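Local coordinates for uncharacterized protein (Nostoc punctiforme, PDB 2R3S) that is uncharacterised but is probably an O-methyltransferase, moving a methyl group from S-adenosylmethionine onto a hydroxyl of a substrate not yet identified, at residues Phe270-Asn275 against Pro282-Phe287; Phe241-Asp246 against Leu289-Thr294; Phe179-Ala184 against Glu206-Gln211. All blocks are in the same frame, centred on the assembly; numbering follows the deposited sequence.

Interaction 1. Residues Phe270-Asn275 against Pro282-Phe287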
ATOM      1  N   PHE A 270      25.225   0.126 -12.235  1.00 33.92           N
ATOM      2  CA  PHE A 270      23.926  -0.481 -12.517  1.00 33.18           C
ATOM      3  C   PHE A 270      22.997   0.010 -11.411  1.00 33.45           C
ATOM      4  O   PHE A 270      23.256  -0.221 -10.242  1.00 31.03           O
ATOM      5  CB  PHE A 270      24.023  -2.005 -12.565  1.00 32.69           C
ATOM      6  CG  PHE A 270      22.692  -2.696 -12.713  1.00 35.31           C
ATOM      7  CD1 PHE A 270      22.082  -2.799 -13.947  1.00 38.79           C
ATOM      8  CD2 PHE A 270      22.047  -3.259 -11.613  1.00 37.37           C
ATOM      9  CE1 PHE A 270      20.837  -3.444 -14.079  1.00 38.70           C
ATOM     10  CE2 PHE A 270      20.817  -3.893 -11.754  1.00 32.93           C
ATOM     11  CZ  PHE A 270      20.224  -3.980 -12.985  1.00 34.67           C
ATOM     12  N   ASP A 271      21.948   0.748 -11.771  1.00 32.84           N
ATOM     13  CA  ASP A 271      21.202   1.491 -10.763  1.00 33.75           C
ATOM     14  C   ASP A 271      19.874   1.986 -11.338  1.00 33.89           C
ATOM     15  O   ASP A 271      19.582   1.746 -12.498  1.00 34.49           O
ATOM     16  CB  ASP A 271      22.066   2.656 -10.230  1.00 32.97           C
ATOM     17  CG  ASP A 271      21.911   2.889  -8.717  1.00 39.27           C
ATOM     18  OD1 ASP A 271      20.761   3.056  -8.237  1.00 35.71           O
ATOM     19  OD2 ASP A 271      22.959   2.931  -8.014  1.00 35.25           O
ATOM     20  N   PHE A 272      19.068   2.623 -10.491  1.00 34.86           N
ATOM     21  CA  PHE A 272      17.830   3.272 -10.900  1.00 36.75           C
ATOM     22  C   PHE A 272      18.180   4.687 -11.316  1.00 36.51           C
ATOM     23  O   PHE A 272      18.557   5.504 -10.464  1.00 36.08           O
ATOM     24  CB  PHE A 272      16.837   3.363  -9.730  1.00 37.75           C
ATOM     25  CG  PHE A 272      16.259   2.055  -9.327  1.00 37.80           C
ATOM     26  CD1 PHE A 272      15.287   1.454 -10.095  1.00 42.54           C
ATOM     27  CD2 PHE A 272      16.689   1.415  -8.182  1.00 40.48           C
ATOM     28  CE1 PHE A 272      14.746   0.228  -9.721  1.00 43.25           C
ATOM     29  CE2 PHE A 272      16.158   0.197  -7.815  1.00 42.92           C
ATOM     30  CZ  PHE A 272      15.183  -0.395  -8.594  1.00 42.07           C
ATOM     31  N   ILE A 273      18.086   4.971 -12.610  1.00 34.28           N
ATOM     32  CA  ILE A 273      18.465   6.292 -13.112  1.00 36.74           C
ATOM     33  C   ILE A 273      17.238   6.936 -13.748  1.00 36.29           C
ATOM     34  O   ILE A 273      16.916   6.677 -14.900  1.00 38.70           O
ATOM     35  CB  ILE A 273      19.655   6.231 -14.115  1.00 36.24           C
ATOM     36  CG1 ILE A 273      20.816   5.405 -13.527  1.00 36.88           C
ATOM     37  CG2 ILE A 273      20.138   7.640 -14.419  1.00 34.88           C
ATOM     38  CD1 ILE A 273      21.899   5.020 -14.551  1.00 35.14           C
ATOM     39  N   PRO A 274      16.504   7.721 -12.971  1.00 35.84           N
ATOM     40  CA  PRO A 274      15.379   8.446 -13.539  1.00 35.19           C
ATOM     41  C   PRO A 274      15.773   9.474 -14.593  1.00 35.85           C
ATOM     42  O   PRO A 274      16.898  10.018 -14.554  1.00 34.56           O
ATOM     43  CB  PRO A 274      14.778   9.163 -12.335  1.00 36.90           C
ATOM     44  CG  PRO A 274      15.801   9.120 -11.295  1.00 38.10           C
ATOM     45  CD  PRO A 274      16.631   7.935 -11.529  1.00 35.76           C
ATOM     46  N   ASN A 275      14.830   9.753 -15.501  1.00 32.72           N
ATOM     47  CA  ASN A 275      14.955  10.900 -16.409  1.00 32.54           C
ATOM     48  C   ASN A 275      15.068  12.181 -15.618  1.00 33.50           C
ATOM     49  O   ASN A 275      14.761  12.216 -14.421  1.00 30.80           O
ATOM     50  CB  ASN A 275      13.776  10.967 -17.378  1.00 31.87           C
ATOM     51  CG  ASN A 275      13.679   9.739 -18.254  1.00 25.42           C
ATOM     52  OD1 ASN A 275      14.697   9.175 -18.645  1.00 24.29           O
ATOM     53  ND2 ASN A 275      12.461   9.267 -18.503  1.00 28.06           N
ATOM     54  N   PRO A 282       8.463   5.676 -14.133  1.00 33.15           N
ATOM     55  CA  PRO A 282       7.878   5.716 -12.808  1.00 31.96           C
ATOM     56  C   PRO A 282       8.598   4.889 -11.734  1.00 31.91           C
ATOM     57  O   PRO A 282       8.756   5.381 -10.633  1.00 28.89           O
ATOM     58  CB  PRO A 282       6.468   5.200 -13.053  1.00 32.42           C
ATOM     59  CG  PRO A 282       6.177   5.585 -14.409  1.00 32.73           C
ATOM     60  CD  PRO A 282       7.449   5.378 -15.156  1.00 32.52           C
ATOM     61  N   ASP A 283       8.965   3.644 -12.039  1.00 34.94           N
ATOM     62  CA  ASP A 283       9.630   2.775 -11.058  0.50 35.20           C
ATOM     63  C   ASP A 283      11.007   3.312 -10.673  1.00 36.07           C
ATOM     64  O   ASP A 283      11.317   3.435  -9.493  1.00 38.33           O
ATOM     65  CB  ASP A 283       9.722   1.317 -11.537  0.50 35.04           C
ATOM     66  CG  ASP A 283      10.380   1.161 -12.900  0.50 36.01           C
ATOM     67  OD1 ASP A 283      10.984   2.123 -13.429  0.50 39.61           O
ATOM     68  OD2 ASP A 283      10.276   0.049 -13.451  0.50 40.67           O
ATOM     69  N   ALA A 284      11.832   3.689 -11.653  1.00 34.33           N
ATOM     70  CA  ALA A 284      13.130   4.324 -11.346  1.00 30.98           C
ATOM     71  C   ALA A 284      12.961   5.567 -10.486  1.00 31.56           C
ATOM     72  O   ALA A 284      13.669   5.738  -9.501  1.00 31.94           O
ATOM     73  CB  ALA A 284      13.922   4.674 -12.633  1.00 30.57           C
ATOM     74  N   ALA A 285      12.021   6.438 -10.855  1.00 29.50           N
ATOM     75  CA  ALA A 285      11.870   7.712 -10.192  1.00 26.74           C
ATOM     76  C   ALA A 285      11.257   7.586  -8.794  1.00 28.29           C
ATOM     77  O   ALA A 285      11.574   8.392  -7.909  1.00 28.67           O
ATOM     78  CB  ALA A 285      11.059   8.663 -11.060  1.00 27.41           C
ATOM     79  N   ALA A 286      10.376   6.593  -8.597  1.00 28.08           N
ATOM     80  CA  ALA A 286       9.748   6.346  -7.298  1.00 27.60           C
ATOM     81  C   ALA A 286      10.775   5.852  -6.244  1.00 29.77           C
ATOM     82  O   ALA A 286      10.535   5.932  -5.049  1.00 29.33           O
ATOM     83  CB  ALA A 286       8.605   5.350  -7.441  1.00 24.10           C
ATOM     84  N   PHE A 287      11.929   5.362  -6.689  1.00 30.95           N
ATOM     85  CA  PHE A 287      12.940   4.832  -5.769  1.00 29.18           C
ATOM     86  C   PHE A 287      13.494   5.939  -4.827  1.00 30.16           C
ATOM     87  O   PHE A 287      13.946   5.657  -3.730  1.00 27.08           O
ATOM     88  CB  PHE A 287      14.040   4.130  -6.570  1.00 27.75           C
ATOM     89  CG  PHE A 287      14.920   3.231  -5.735  1.00 28.38           C
ATOM     90  CD1 PHE A 287      14.454   2.027  -5.270  1.00 25.75           C
ATOM     91  CD2 PHE A 287      16.207   3.624  -5.389  1.00 30.80           C
ATOM     92  CE1 PHE A 287      15.261   1.226  -4.480  1.00 27.16           C
ATOM     93  CE2 PHE A 287      16.995   2.843  -4.595  1.00 27.39           C
ATOM     94  CZ  PHE A 287      16.531   1.631  -4.164  1.00 27.69           C
TER
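F272 and F287 form an offset stack at the point where strand 265-271 of the seven-stranded, Rossmann-like methyltransferase sheet runs out toward helix 282-294. The strand has just ended at D271, and the helix begins after a short loop.

The aromatic contact dominates. The ring centroids of F272 and F287 are 4.3 Å apart and the planes diverge by 26°, yet the two side chains run across one another at about a right angle. F272 puts CD2 3.5 Å above the plane of F287, over the ring centre, while F287 CB lies over one face of F272. With CG anti to the backbone N (chi1 -164°), the F287 ring is laid against F272, and H243 meets it edge-to-face. With F287 reduced to an alanine, the F272 ring would probably lose its stacked partner and be freer to turn.

Toward the start of the helix the packing is with small residues: A284 CA lies 3.8 Å from F272 CD1, and P274 CB rests 4.0 Å from A285 CB. From the second subunit, I65 also packs on A285.

No hydrogen bond joins the segments, and I273 N is bonded instead to Q329 OE1. F272 N, at the root of the stacked ring, donates to D271 OD1 at 2.9 Å, using the anti lone pair of that oxygen.

Interaction 2. Residues Phe241-Asp246 against Leu289-Thr294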
ATOM      1  N   PHE A 241      24.538   0.342  -5.591  1.00 30.35           N
ATOM      2  CA  PHE A 241      25.287   0.865  -4.446  1.00 29.91           C
ATOM      3  C   PHE A 241      25.197   2.357  -4.294  1.00 28.11           C
ATOM      4  O   PHE A 241      24.962   2.853  -3.208  1.00 29.52           O
ATOM      5  CB  PHE A 241      26.773   0.492  -4.555  1.00 30.62           C
ATOM      6  CG  PHE A 241      27.532   0.605  -3.234  1.00 34.67           C
ATOM      7  CD1 PHE A 241      27.025   0.038  -2.064  1.00 35.15           C
ATOM      8  CD2 PHE A 241      28.757   1.252  -3.168  1.00 38.38           C
ATOM      9  CE1 PHE A 241      27.713   0.131  -0.863  1.00 38.12           C
ATOM     10  CE2 PHE A 241      29.448   1.339  -1.954  1.00 37.62           C
ATOM     11  CZ  PHE A 241      28.919   0.782  -0.814  1.00 32.50           C
ATOM     12  N   LEU A 242      25.406   3.092  -5.372  1.00 28.17           N
ATOM     13  CA  LEU A 242      25.666   4.530  -5.225  1.00 29.75           C
ATOM     14  C   LEU A 242      24.474   5.306  -4.707  1.00 29.01           C
ATOM     15  O   LEU A 242      24.654   6.283  -4.003  1.00 27.82           O
ATOM     16  CB  LEU A 242      26.166   5.153  -6.537  1.00 31.86           C
ATOM     17  CG  LEU A 242      27.607   4.835  -6.973  1.00 33.44           C
ATOM     18  CD1 LEU A 242      27.866   5.652  -8.235  1.00 31.98           C
ATOM     19  CD2 LEU A 242      28.659   5.138  -5.865  1.00 23.80           C
ATOM     20  N   HIS A 243      23.259   4.860  -5.038  1.00 29.15           N
ATOM     21  CA  HIS A 243      22.021   5.524  -4.573  1.00 27.81           C
ATOM     22  C   HIS A 243      21.824   5.698  -3.069  1.00 28.27           C
ATOM     23  O   HIS A 243      21.011   6.529  -2.643  1.00 29.54           O
ATOM     24  CB  HIS A 243      20.764   4.848  -5.171  1.00 28.98           C
ATOM     25  CG  HIS A 243      20.635   3.368  -4.927  1.00 27.47           C
ATOM     26  ND1 HIS A 243      20.411   2.475  -5.956  1.00 25.15           N
ATOM     27  CD2 HIS A 243      20.624   2.636  -3.785  1.00 23.73           C
ATOM     28  CE1 HIS A 243      20.272   1.256  -5.459  1.00 28.08           C
ATOM     29  NE2 HIS A 243      20.403   1.327  -4.143  1.00 28.43           N
ATOM     30  N   HIS A 244      22.545   4.923  -2.261  1.00 28.48           N
ATOM     31  CA  HIS A 244      22.509   5.035  -0.783  1.00 26.78           C
ATOM     32  C   HIS A 244      23.213   6.251  -0.172  1.00 27.60           C
ATOM     33  O   HIS A 244      22.960   6.602   0.975  1.00 25.36           O
ATOM     34  CB  HIS A 244      23.147   3.789  -0.173  1.00 28.67           C
ATOM     35  CG  HIS A 244      22.414   2.529  -0.491  1.00 29.75           C
ATOM     36  ND1 HIS A 244      22.925   1.570  -1.334  1.00 30.51           N
ATOM     37  CD2 HIS A 244      21.187   2.087  -0.110  1.00 31.22           C
ATOM     38  CE1 HIS A 244      22.050   0.582  -1.444  1.00 30.92           C
ATOM     39  NE2 HIS A 244      20.985   0.875  -0.719  1.00 30.35           N
ATOM     40  N   PHE A 245      24.101   6.899  -0.918  1.00 29.09           N
ATOM     41  CA  PHE A 245      24.992   7.899  -0.308  1.00 31.98           C
ATOM     42  C   PHE A 245      24.790   9.289  -0.892  1.00 31.76           C
ATOM     43  O   PHE A 245      24.321   9.402  -2.016  1.00 31.91           O
ATOM     44  CB  PHE A 245      26.432   7.423  -0.504  1.00 32.40           C
ATOM     45  CG  PHE A 245      26.635   5.979  -0.116  1.00 27.60           C
ATOM     46  CD1 PHE A 245      26.693   5.607   1.212  1.00 32.05           C
ATOM     47  CD2 PHE A 245      26.728   4.997  -1.081  1.00 32.74           C
ATOM     48  CE1 PHE A 245      26.875   4.266   1.567  1.00 29.93           C
ATOM     49  CE2 PHE A 245      26.887   3.676  -0.742  1.00 26.44           C
ATOM     50  CZ  PHE A 245      26.966   3.305   0.588  1.00 32.48           C
ATOM     51  N   ASP A 246      25.129  10.343  -0.139  1.00 34.20           N
ATOM     52  CA  ASP A 246      25.199  11.692  -0.731  1.00 35.12           C
ATOM     53  C   ASP A 246      26.264  11.768  -1.820  1.00 34.30           C
ATOM     54  O   ASP A 246      27.073  10.854  -1.997  1.00 32.92           O
ATOM     55  CB  ASP A 246      25.329  12.843   0.304  1.00 36.72           C
ATOM     56  CG  ASP A 246      26.548  12.720   1.211  1.00 38.00           C
ATOM     57  OD1 ASP A 246      27.626  12.327   0.745  1.00 39.10           O
ATOM     58  OD2 ASP A 246      26.409  13.034   2.403  1.00 42.14           O
ATOM     59  N   LEU A 289      11.865   7.940  -2.945  1.00 27.95           N
ATOM     60  CA  LEU A 289      11.134   7.853  -1.696  1.00 27.72           C
ATOM     61  C   LEU A 289      11.706   6.712  -0.849  1.00 26.20           C
ATOM     62  O   LEU A 289      11.834   6.865   0.352  1.00 25.14           O
ATOM     63  CB  LEU A 289       9.629   7.666  -1.912  1.00 26.32           C
ATOM     64  CG  LEU A 289       8.696   8.023  -0.751  1.00 28.02           C
ATOM     65  CD1 LEU A 289       8.554   9.514  -0.582  1.00 30.06           C
ATOM     66  CD2 LEU A 289       7.295   7.358  -0.886  1.00 23.73           C
ATOM     67  N   VAL A 290      12.067   5.597  -1.482  1.00 26.64           N
ATOM     68  CA  VAL A 290      12.720   4.513  -0.785  1.00 26.23           C
ATOM     69  C   VAL A 290      14.018   4.992  -0.104  1.00 26.71           C
ATOM     70  O   VAL A 290      14.257   4.701   1.080  1.00 23.26           O
ATOM     71  CB  VAL A 290      12.961   3.306  -1.720  1.00 28.74           C
ATOM     72  CG1 VAL A 290      13.661   2.196  -0.997  1.00 21.05           C
ATOM     73  CG2 VAL A 290      11.621   2.804  -2.271  1.00 29.86           C
HETATM   74  N   MSE A 291      14.814   5.776  -0.833  1.00 26.40           N
HETATM   75  CA  MSE A 291      16.043   6.328  -0.295  1.00 26.39           C
HETATM   76  C   MSE A 291      15.784   7.308   0.823  1.00 25.44           C
HETATM   77  O   MSE A 291      16.522   7.335   1.796  1.00 28.02           O
HETATM   78  CB  MSE A 291      16.897   6.953  -1.392  1.00 24.36           C
HETATM   79  CG  MSE A 291      17.395   5.942  -2.423  1.00 22.88           C
HETATM   80 SE   MSE A 291      18.619   4.629  -1.608  0.75 26.59          SE
HETATM   81  CE  MSE A 291      17.338   3.254  -0.979  1.00 22.20           C
ATOM     82  N   LEU A 292      14.725   8.088   0.735  1.00 25.08           N
ATOM     83  CA  LEU A 292      14.374   8.980   1.842  1.00 25.27           C
ATOM     84  C   LEU A 292      14.020   8.194   3.095  1.00 26.69           C
ATOM     85  O   LEU A 292      14.419   8.565   4.217  1.00 26.25           O
ATOM     86  CB  LEU A 292      13.216   9.914   1.467  1.00 24.54           C
ATOM     87  CG  LEU A 292      12.644  10.849   2.543  1.00 25.29           C
ATOM     88  CD1 LEU A 292      13.609  11.974   2.957  1.00 19.41           C
ATOM     89  CD2 LEU A 292      11.329  11.431   2.082  1.00 24.14           C
ATOM     90  N   ALA A 293      13.220   7.144   2.921  1.00 24.25           N
ATOM     91  CA  ALA A 293      12.722   6.394   4.064  1.00 25.80           C
ATOM     92  C   ALA A 293      13.818   5.604   4.786  1.00 25.16           C
ATOM     93  O   ALA A 293      13.738   5.417   5.990  1.00 26.32           O
ATOM     94  CB  ALA A 293      11.561   5.460   3.671  1.00 23.09           C
ATOM     95  N   THR A 294      14.839   5.158   4.060  1.00 27.63           N
ATOM     96  CA  THR A 294      15.731   4.130   4.578  1.00 26.24           C
ATOM     97  C   THR A 294      17.204   4.521   4.752  1.00 26.42           C
ATOM     98  O   THR A 294      17.940   3.778   5.376  1.00 25.91           O
ATOM     99  CB  THR A 294      15.704   2.869   3.694  1.00 27.10           C
ATOM    100  OG1 THR A 294      16.225   3.169   2.395  1.00 24.82           O
ATOM    101  CG2 THR A 294      14.303   2.243   3.609  1.00 21.82           C
TER
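This is a buried selenium-aromatic contact between the loop that follows strand 233-239 and the last turns of helix 282-294. M291, a selenomethionine in the crystal, projects from the helix on a bent chain, and H243 and H244, in a one-turn 3-10 segment, receive it. In Rossmann-like methyltransferases the loop after this strand usually borders the active-site pocket; consistent with that, a 1,2-ethanediol molecule, probably from the crystallisation liquor, lies close to the side chain of H244.

A single atom does nearly all the touching. M291 SE sits 3.6 Å from H243 CD2 and 3.9 Å from H244 CD2, approaching both imidazoles obliquely, at 56° and 42° off their ring normals. Two bends in the M291 chain, at chi2 and chi3, bring the selenium to this place, and its methyl CE also comes within 4.1 Å of H244 CD2.

The two imidazoles also pack on each other: H243 CD2 stands 3.4 Å above the plane of H244, over its centre, so the edge of one ring meets the face of the other. H244 ND1 donates to F241 O at 3.1 Å, with the acceptor somewhat out of the imidazole plane. H243 ND1 is probably hydrogen-bonded to D271 OD1, at the end of the neighbouring strand, though the modelled pair is very short.

The backbone joins in as well, for H243 O lies 3.2 Å from M291 SE and nearly in line with the CE-SE bond, at about 172°. With no hydrogen bond across the segments, cohesion in the labelled crystal probably comes from the polarisable selenium, which offers its electron-poor end to a carbonyl oxygen and dispersion to two rings; the native sulfur would probably act likewise, but more weakly.

Interaction 3. Residues Phe179-Ala184 against Glu206-Gln211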
ATOM      1  N   PHE A 179      26.701 -10.217 -10.486  1.00 29.88           N
ATOM      2  CA  PHE A 179      27.306  -9.355 -11.535  1.00 30.34           C
ATOM      3  C   PHE A 179      28.740  -9.764 -11.862  1.00 28.28           C
ATOM      4  O   PHE A 179      29.045 -10.085 -13.012  1.00 30.56           O
ATOM      5  CB  PHE A 179      27.162  -7.868 -11.196  1.00 29.23           C
ATOM      6  CG  PHE A 179      25.725  -7.397 -11.245  1.00 30.53           C
ATOM      7  CD1 PHE A 179      25.151  -7.009 -12.457  1.00 34.79           C
ATOM      8  CD2 PHE A 179      24.926  -7.416 -10.112  1.00 32.03           C
ATOM      9  CE1 PHE A 179      23.817  -6.613 -12.531  1.00 30.89           C
ATOM     10  CE2 PHE A 179      23.584  -7.016 -10.174  1.00 32.06           C
ATOM     11  CZ  PHE A 179      23.033  -6.617 -11.379  1.00 28.09           C
ATOM     12  N   GLY A 180      29.598  -9.812 -10.854  1.00 29.10           N
ATOM     13  CA  GLY A 180      30.963 -10.311 -11.027  1.00 30.00           C
ATOM     14  C   GLY A 180      31.025 -11.763 -11.445  1.00 31.97           C
ATOM     15  O   GLY A 180      31.862 -12.135 -12.260  1.00 33.49           O
ATOM     16  N   ILE A 181      30.134 -12.590 -10.889  1.00 32.41           N
ATOM     17  CA  ILE A 181      30.068 -14.006 -11.238  1.00 31.61           C
ATOM     18  C   ILE A 181      29.778 -14.189 -12.720  1.00 31.80           C
ATOM     19  O   ILE A 181      30.404 -15.014 -13.366  1.00 31.73           O
ATOM     20  CB  ILE A 181      29.026 -14.774 -10.372  1.00 31.63           C
ATOM     21  CG1 ILE A 181      29.546 -14.923  -8.940  1.00 31.25           C
ATOM     22  CG2 ILE A 181      28.751 -16.132 -10.943  1.00 29.37           C
ATOM     23  CD1 ILE A 181      28.486 -15.120  -7.866  1.00 27.69           C
ATOM     24  N   ALA A 182      28.842 -13.425 -13.265  1.00 33.22           N
ATOM     25  CA  ALA A 182      28.554 -13.493 -14.708  1.00 33.09           C
ATOM     26  C   ALA A 182      29.743 -13.051 -15.561  1.00 33.07           C
ATOM     27  O   ALA A 182      29.974 -13.625 -16.623  1.00 34.52           O
ATOM     28  CB  ALA A 182      27.296 -12.672 -15.072  1.00 32.30           C
ATOM     29  N   VAL A 183      30.471 -12.021 -15.130  1.00 33.69           N
ATOM     30  CA  VAL A 183      31.703 -11.635 -15.824  1.00 35.05           C
ATOM     31  C   VAL A 183      32.629 -12.869 -15.845  1.00 36.39           C
ATOM     32  O   VAL A 183      33.109 -13.259 -16.890  1.00 37.14           O
ATOM     33  CB  VAL A 183      32.368 -10.381 -15.195  1.00 35.01           C
ATOM     34  CG1 VAL A 183      33.704 -10.103 -15.821  1.00 34.47           C
ATOM     35  CG2 VAL A 183      31.444  -9.164 -15.350  1.00 32.71           C
ATOM     36  N   ALA A 184      32.802 -13.531 -14.704  1.00 37.72           N
ATOM     37  CA  ALA A 184      33.651 -14.732 -14.629  1.00 37.51           C
ATOM     38  C   ALA A 184      33.140 -15.828 -15.531  1.00 39.20           C
ATOM     39  O   ALA A 184      33.932 -16.472 -16.213  1.00 38.80           O
ATOM     40  CB  ALA A 184      33.775 -15.241 -13.167  1.00 38.21           C
ATOM     41  N   GLU A 206      28.910 -18.593  -2.060  1.00 34.76           N
ATOM     42  CA  GLU A 206      28.070 -19.733  -2.341  1.00 34.90           C
ATOM     43  C   GLU A 206      27.557 -19.704  -3.770  1.00 34.78           C
ATOM     44  O   GLU A 206      27.537 -20.739  -4.449  1.00 35.30           O
ATOM     45  CB  GLU A 206      26.913 -19.768  -1.335  1.00 37.76           C
ATOM     46  CG  GLU A 206      26.000 -21.019  -1.400  1.00 41.01           C
ATOM     47  CD  GLU A 206      26.759 -22.362  -1.439  1.00 48.11           C
ATOM     48  OE1 GLU A 206      27.943 -22.454  -0.969  1.00 44.03           O
ATOM     49  OE2 GLU A 206      26.138 -23.324  -1.964  1.00 47.36           O
ATOM     50  N   ASN A 207      27.157 -18.524  -4.247  1.00 34.60           N
ATOM     51  CA  ASN A 207      26.741 -18.377  -5.637  1.00 33.90           C
ATOM     52  C   ASN A 207      27.885 -18.600  -6.641  1.00 32.50           C
ATOM     53  O   ASN A 207      27.667 -19.191  -7.695  1.00 33.59           O
ATOM     54  CB  ASN A 207      26.003 -17.029  -5.871  1.00 34.13           C
ATOM     55  CG  ASN A 207      24.572 -17.046  -5.331  1.00 32.14           C
ATOM     56  OD1 ASN A 207      23.907 -18.068  -5.342  1.00 36.14           O
ATOM     57  ND2 ASN A 207      24.105 -15.913  -4.854  1.00 23.78           N
ATOM     58  N   ALA A 208      29.101 -18.170  -6.313  1.00 33.61           N
ATOM     59  CA  ALA A 208      30.265 -18.455  -7.169  1.00 33.71           C
ATOM     60  C   ALA A 208      30.507 -19.955  -7.235  1.00 35.89           C
ATOM     61  O   ALA A 208      30.755 -20.520  -8.298  1.00 35.59           O
ATOM     62  CB  ALA A 208      31.496 -17.735  -6.659  1.00 30.08           C
ATOM     63  N   ARG A 209      30.450 -20.593  -6.074  1.00 39.25           N
ATOM     64  CA  ARG A 209      30.508 -22.062  -5.971  1.00 40.35           C
ATOM     65  C   ARG A 209      29.454 -22.720  -6.877  1.00 39.39           C
ATOM     66  O   ARG A 209      29.789 -23.486  -7.771  1.00 40.75           O
ATOM     67  CB  ARG A 209      30.304 -22.452  -4.508  1.00 39.71           C
ATOM     68  CG  ARG A 209      31.175 -23.564  -4.012  1.00 44.68           C
ATOM     69  CD  ARG A 209      30.433 -24.862  -4.058  1.00 49.59           C
ATOM     70  NE  ARG A 209      29.314 -24.892  -3.104  1.00 51.66           N
ATOM     71  CZ  ARG A 209      28.118 -25.452  -3.328  1.00 53.62           C
ATOM     72  NH1 ARG A 209      27.818 -26.040  -4.482  1.00 53.54           N
ATOM     73  NH2 ARG A 209      27.192 -25.413  -2.381  1.00 61.13           N
ATOM     74  N   ILE A 210      28.182 -22.385  -6.680  1.00 40.78           N
ATOM     75  CA  ILE A 210      27.095 -22.907  -7.530  1.00 40.33           C
ATOM     76  C   ILE A 210      27.366 -22.716  -9.051  1.00 41.30           C
ATOM     77  O   ILE A 210      27.036 -23.575  -9.871  1.00 40.76           O
ATOM     78  CB  ILE A 210      25.734 -22.260  -7.125  1.00 41.04           C
ATOM     79  CG1 ILE A 210      25.319 -22.704  -5.726  1.00 40.48           C
ATOM     80  CG2 ILE A 210      24.621 -22.609  -8.108  1.00 38.77           C
ATOM     81  CD1 ILE A 210      24.165 -21.869  -5.122  1.00 41.27           C
ATOM     82  N   GLN A 211      27.969 -21.597  -9.433  1.00 41.04           N
ATOM     83  CA  GLN A 211      28.161 -21.280 -10.845  1.00 42.79           C
ATOM     84  C   GLN A 211      29.445 -21.841 -11.476  1.00 42.68           C
ATOM     85  O   GLN A 211      29.619 -21.751 -12.681  1.00 45.27           O
ATOM     86  CB  GLN A 211      28.119 -19.761 -11.036  1.00 45.33           C
ATOM     87  CG  GLN A 211      26.748 -19.170 -10.729  1.00 53.58           C
ATOM     88  CD  GLN A 211      25.679 -19.745 -11.634  1.00 58.34           C
ATOM     89  OE1 GLN A 211      25.855 -19.794 -12.867  1.00 60.04           O
ATOM     90  NE2 GLN A 211      24.578 -20.209 -11.039  1.00 49.80           N
TER
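Two consecutive helices on one face of the methyltransferase sheet, 178-186 and 198-211, meet here through one branched side chain. Their short segments run almost side by side, with the axes 10.1 Å apart at closest and a crossing angle of -26°. I181 is the residue that bridges this separation, and its nearest backbone neighbour is A208, CA to CA 6.0 Å.

The two branches of I181 divide the opposite helix between them. CG1 stands anti to the carbonyl carbon (chi1 -72°) and the chain carries on extended, so that CD1 reaches the start of the turn, 3.5 Å from A208 N and 3.7 Å from N207 CB. The other branch, CG2, points toward the later end of the turn and lies 3.6 Å from Q211 CG. Between them CG1 passes 4.1 Å from A208 CB, whose small size lets the isoleucine come in over the helix backbone.

Such pairing follows from the topology. Strands 168-172, 191-196 and 217-221 are parallel neighbours, and each helix is the connection of a beta-alpha-beta crossover, the first half of a Rossmann-like fold. Y217, on the last of these strands, touches both I181 and A208 from the sheet, and V213 touches the same two residues from the loop leading to that strand.

Only the CB of N207 belongs to the apolar contact. Its amide turns off toward the loop after strand 168-172, where ND2 is hydrogen-bonded to H176 O; that loop is consistent with the glycine-rich cofactor loop of this family. Q211 likewise gives aliphatic atoms: I181 CG2 packs on its CB as well, 3.7 Å away, and the two side chains cross at about a right angle.

In the fold
From the N terminus, interaction 3 comes first: it closes between helices 178-186 and 198-211, around strand 191-196, before either of the others opens. Interaction 2 then starts in the loop after strand 233-239 and closes only on helix 282-294. Interaction 1, the loop leaving strand 265-271 with the start of that same helix, is nested inside this larger loop. The two share the helix, touch each other and both reach the second subunit, tying the ends of adjacent parallel strands to the dimer side. Interactions 1 and 3 lie on opposite sides of the chain's centre, about 26 Å apart between centres, yet F270 and F179 meet ring to ring in between.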